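Local coordinates for protein aerobactin synthase IucA (Klebsiella pneumoniae subsp. pneumoniae, PDB 5JM8) that probably uses ATP to activate a carboxylate of citrate and join it to a hydroxylysine derivative, a step in making the siderophore aerobactin, at residues A[140-145]-A[261-266]. Numbering follows the deposited sequence.
With ATP (adenosine-5'-triphosphate), chain I.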
ATOM      1  N   GLU A 140     -12.917  -5.368   9.314  1.00 11.35           N
ATOM      2  CA  GLU A 140     -14.215  -4.864   8.880  1.00 16.96           C
ATOM      3  C   GLU A 140     -15.334  -5.843   9.221  1.00 15.85           C
ATOM      4  O   GLU A 140     -16.376  -5.446   9.740  1.00 13.47           O
ATOM      5  CB  GLU A 140     -14.208  -4.588   7.374  1.00 13.44           C
ATOM      6  CG  GLU A 140     -13.378  -3.376   6.968  1.00 16.54           C
ATOM      7  CD  GLU A 140     -13.298  -3.189   5.465  1.00 21.99           C
ATOM      8  OE1 GLU A 140     -13.170  -4.199   4.743  1.00 25.76           O
ATOM      9  OE2 GLU A 140     -13.370  -2.030   5.006  1.00 23.75           O
ATOM     10  N   ALA A 141     -15.112  -7.121   8.929  1.00 17.15           N
ATOM     11  CA  ALA A 141     -16.117  -8.147   9.179  1.00 14.08           C
ATOM     12  C   ALA A 141     -16.380  -8.307  10.673  1.00 16.45           C
ATOM     13  O   ALA A 141     -17.515  -8.523  11.088  1.00 17.71           O
ATOM     14  CB  ALA A 141     -15.680  -9.475   8.575  1.00 11.45           C
ATOM     15  N   GLU A 142     -15.327  -8.190  11.475  1.00 15.44           N
ATOM     16  CA  GLU A 142     -15.436  -8.410  12.913  1.00 16.23           C
ATOM     17  C   GLU A 142     -16.260  -7.337  13.608  1.00 15.45           C
ATOM     18  O   GLU A 142     -16.715  -7.535  14.731  1.00 16.97           O
ATOM     19  CB  GLU A 142     -14.050  -8.469  13.553  1.00 12.51           C
ATOM     20  CG  GLU A 142     -13.274  -9.740  13.259  1.00 12.50           C
ATOM     21  CD  GLU A 142     -13.965 -10.991  13.761  1.00 12.80           C
ATOM     22  OE1 GLU A 142     -14.668 -10.915  14.787  1.00 16.92           O
ATOM     23  OE2 GLU A 142     -13.806 -12.053  13.123  1.00 12.74           O
ATOM     24  N   GLN A 143     -16.434  -6.197  12.945  1.00 16.18           N
ATOM     25  CA  GLN A 143     -17.177  -5.082  13.522  1.00 13.75           C
ATOM     26  C   GLN A 143     -18.448  -4.769  12.741  1.00 12.59           C
ATOM     27  O   GLN A 143     -19.103  -3.758  12.993  1.00 12.78           O
ATOM     28  CB  GLN A 143     -16.292  -3.837  13.590  1.00 14.74           C
ATOM     29  CG  GLN A 143     -15.117  -3.978  14.545  1.00 17.93           C
ATOM     30  CD  GLN A 143     -14.296  -2.709  14.648  1.00 21.28           C
ATOM     31  OE1 GLN A 143     -14.170  -1.955  13.681  1.00 24.59           O
ATOM     32  NE2 GLN A 143     -13.736  -2.463  15.827  1.00 21.43           N
ATOM     33  N   ALA A 144     -18.803  -5.647  11.808  1.00 12.59           N
ATOM     34  CA  ALA A 144     -19.955  -5.420  10.942  1.00 13.45           C
ATOM     35  C   ALA A 144     -21.214  -6.109  11.460  1.00 17.59           C
ATOM     36  O   ALA A 144     -22.280  -5.995  10.856  1.00 17.66           O
ATOM     37  CB  ALA A 144     -19.646  -5.890   9.527  1.00 12.24           C
ATOM     38  N   LEU A 145     -21.090  -6.825  12.574  1.00 12.95           N
ATOM     39  CA  LEU A 145     -22.241  -7.487  13.180  1.00 21.00           C
ATOM     40  C   LEU A 145     -22.980  -6.544  14.128  1.00 24.25           C
ATOM     41  O   LEU A 145     -22.487  -6.223  15.211  1.00 29.38           O
ATOM     42  CB  LEU A 145     -21.803  -8.752  13.927  1.00 16.56           C
ATOM     43  CG  LEU A 145     -22.915  -9.585  14.576  1.00 16.79           C
ATOM     44  CD1 LEU A 145     -23.816 -10.203  13.523  1.00 13.91           C
ATOM     45  CD2 LEU A 145     -22.330 -10.657  15.481  1.00 14.21           C
ATOM     46  N   PRO A 261     -11.930  -4.040  19.098  1.00 14.25           N
ATOM     47  CA  PRO A 261     -12.741  -5.125  19.662  1.00 18.00           C
ATOM     48  C   PRO A 261     -13.449  -5.916  18.565  1.00 20.22           C
ATOM     49  O   PRO A 261     -14.033  -5.318  17.663  1.00 23.43           O
ATOM     50  CB  PRO A 261     -13.746  -4.396  20.565  1.00 19.73           C
ATOM     51  CG  PRO A 261     -13.715  -2.968  20.133  1.00 18.33           C
ATOM     52  CD  PRO A 261     -12.331  -2.723  19.625  1.00 15.47           C
ATOM     53  N   THR A 262     -13.378  -7.242  18.636  1.00 19.89           N
ATOM     54  CA  THR A 262     -13.980  -8.096  17.618  1.00 14.86           C
ATOM     55  C   THR A 262     -15.400  -8.482  18.019  1.00 14.04           C
ATOM     56  O   THR A 262     -15.934  -7.963  18.999  1.00 14.39           O
ATOM     57  CB  THR A 262     -13.142  -9.369  17.386  1.00 16.45           C
ATOM     58  OG1 THR A 262     -13.173 -10.193  18.559  1.00 14.37           O
ATOM     59  CG2 THR A 262     -11.703  -9.001  17.060  1.00 13.69           C
ATOM     60  N   THR A 263     -16.005  -9.388  17.255  1.00 13.87           N
ATOM     61  CA  THR A 263     -17.375  -9.833  17.499  1.00 14.11           C
ATOM     62  C   THR A 263     -17.627 -10.235  18.956  1.00 16.94           C
ATOM     63  O   THR A 263     -18.739 -10.082  19.463  1.00 15.00           O
ATOM     64  CB  THR A 263     -17.739 -11.033  16.597  1.00 13.96           C
ATOM     65  OG1 THR A 263     -16.625 -11.929  16.513  1.00 13.96           O
ATOM     66  CG2 THR A 263     -18.114 -10.563  15.198  1.00 13.48           C
ATOM     67  N   SER A 264     -16.590 -10.737  19.622  1.00 17.02           N
ATOM     68  CA  SER A 264     -16.715 -11.235  20.990  1.00 19.37           C
ATOM     69  C   SER A 264     -16.367 -10.172  22.028  1.00 23.25           C
ATOM     70  O   SER A 264     -16.393 -10.441  23.230  1.00 29.28           O
ATOM     71  CB  SER A 264     -15.815 -12.452  21.191  1.00 15.86           C
ATOM     72  OG  SER A 264     -14.483 -12.162  20.812  1.00 16.32           O
ATOM     73  N   SER A 265     -16.025  -8.976  21.551  1.00 20.52           N
ATOM     74  CA  SER A 265     -15.715  -7.824  22.402  1.00 19.86           C
ATOM     75  C   SER A 265     -14.447  -8.007  23.244  1.00 16.15           C
ATOM     76  O   SER A 265     -13.571  -7.142  23.235  1.00 16.57           O
ATOM     77  CB  SER A 265     -16.893  -7.500  23.326  1.00 16.21           C
ATOM     78  OG  SER A 265     -18.055  -7.174  22.583  1.00 15.94           O
ATOM     79  N   ARG A 266     -14.344  -9.115  23.973  1.00 16.83           N
ATOM     80  CA  ARG A 266     -13.199  -9.323  24.857  1.00 19.38           C
ATOM     81  C   ARG A 266     -11.943  -9.690  24.085  1.00 17.87           C
ATOM     82  O   ARG A 266     -10.840  -9.628  24.628  1.00 18.86           O
ATOM     83  CB  ARG A 266     -13.499 -10.407  25.896  1.00 24.01           C
ATOM     84  CG  ARG A 266     -13.806 -11.793  25.342  1.00 17.72           C
ATOM     85  CD  ARG A 266     -13.757 -12.808  26.476  1.00 22.32           C
ATOM     86  NE  ARG A 266     -14.355 -14.098  26.142  1.00 20.72           N
ATOM     87  CZ  ARG A 266     -14.454 -15.110  26.999  1.00 23.83           C
ATOM     88  NH1 ARG A 266     -15.011 -16.252  26.624  1.00 29.95           N
ATOM     89  NH2 ARG A 266     -13.994 -14.983  28.237  1.00 23.50           N
TER
HETATM   90  PG  ATP I 600     -13.464 -15.463  21.040  1.00 22.37           P
HETATM   91  O1G ATP I 600     -12.748 -14.137  21.009  1.00 24.72           O
HETATM   92  O2G ATP I 600     -13.859 -15.969  19.674  1.00 20.96           O
HETATM   93  O3G ATP I 600     -12.782 -16.508  21.889  1.00 21.42           O
HETATM   94  PB  ATP I 600     -15.635 -15.966  22.909  1.00 20.20           P
HETATM   95  O1B ATP I 600     -16.350 -14.973  23.791  1.00 18.42           O
HETATM   96  O2B ATP I 600     -14.693 -16.972  23.530  1.00 21.30           O
HETATM   97  O3B ATP I 600     -14.893 -15.137  21.730  1.00 19.89           O
HETATM   98  PA  ATP I 600     -18.060 -17.461  22.613  1.00 20.96           P
HETATM   99  O1A ATP I 600     -17.815 -17.818  24.058  1.00 22.14           O
HETATM  100  O2A ATP I 600     -18.455 -18.537  21.632  1.00 22.54           O
HETATM  101  O3A ATP I 600     -16.737 -16.751  22.030  1.00 17.12           O
HETATM  102  O5' ATP I 600     -19.160 -16.294  22.507  1.00 17.54           O
HETATM  103  C5' ATP I 600     -19.496 -15.815  21.209  1.00 18.23           C
HETATM  104  C4' ATP I 600     -19.891 -14.346  21.233  1.00 21.42           C
HETATM  105  O4' ATP I 600     -20.269 -13.967  19.908  1.00 23.54           O
HETATM  106  C3' ATP I 600     -21.072 -14.053  22.146  1.00 25.86           C
HETATM  107  O3' ATP I 600     -20.753 -12.950  23.005  1.00 28.86           O
HETATM  108  C2' ATP I 600     -22.229 -13.716  21.226  1.00 25.50           C
HETATM  109  O2' ATP I 600     -22.977 -12.596  21.697  1.00 27.40           O
HETATM  110  C1' ATP I 600     -21.578 -13.393  19.891  1.00 23.79           C
HETATM  111  N9  ATP I 600     -22.342 -13.953  18.755  1.00 22.48           N
HETATM  112  C8  ATP I 600     -22.861 -13.215  17.760  1.00 23.20           C
HETATM  113  N7  ATP I 600     -23.507 -14.002  16.863  1.00 20.97           N
HETATM  114  C5  ATP I 600     -23.398 -15.272  17.290  1.00 18.75           C
HETATM  115  C6  ATP I 600     -23.850 -16.592  16.807  1.00 17.52           C
HETATM  116  N6  ATP I 600     -24.563 -16.675  15.659  1.00 14.71           N
HETATM  117  N1  ATP I 600     -23.529 -17.679  17.546  1.00 19.07           N
HETATM  118  C2  ATP I 600     -22.820 -17.583  18.688  1.00 18.80           C
HETATM  119  N3  ATP I 600     -22.379 -16.411  19.179  1.00 17.66           N
HETATM  120  C4  ATP I 600     -22.630 -15.240  18.541  1.00 19.00           C
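Beside the ATP pocket of this NIS synthetase, which Leu145, Ser264 and Arg266 help line, the carboxylate of Glu142 grips the turn at Thr263. Glu142 OE1 accepts two bonds, both nearly along its C-O axis. Thr263 N reaches Glu142 OE1 at 3.2 Å, almost straight at 170°. Thr263 OG1 donates to Glu142 OE1 at 2.8 Å. The glutamate chain bends at chi2 (-61°), lies alongside Thr262 and crosses Thr263 at about a right angle. Its second oxygen, OE2, forms a salt bridge with Arg446, so both carboxylate oxygens are engaged. Thr263 OG1 also hydrogen-bonds to Gln429 NE2. Gln429 is a magnesium ligand, which puts Thr263 in the second shell. Residues 262-265 form a type I beta turn in the loop between strands 258-261 and 267-269. The turn presents Ser264 OG to the gamma-phosphate, 2.6 Å from ATP O1G. Beyond it, Arg266 NE bonds to ATP O1B of the beta-phosphate at 3.2 Å. Leu145 CD2 packs 4.2 Å from Thr263 CG2 and reaches the adenine, 3.5 Å from ATP C8. Gln143 NE2 bonds chiefly to Pro175 O; its bond to Pro261 O, at 3.4 Å, is weak.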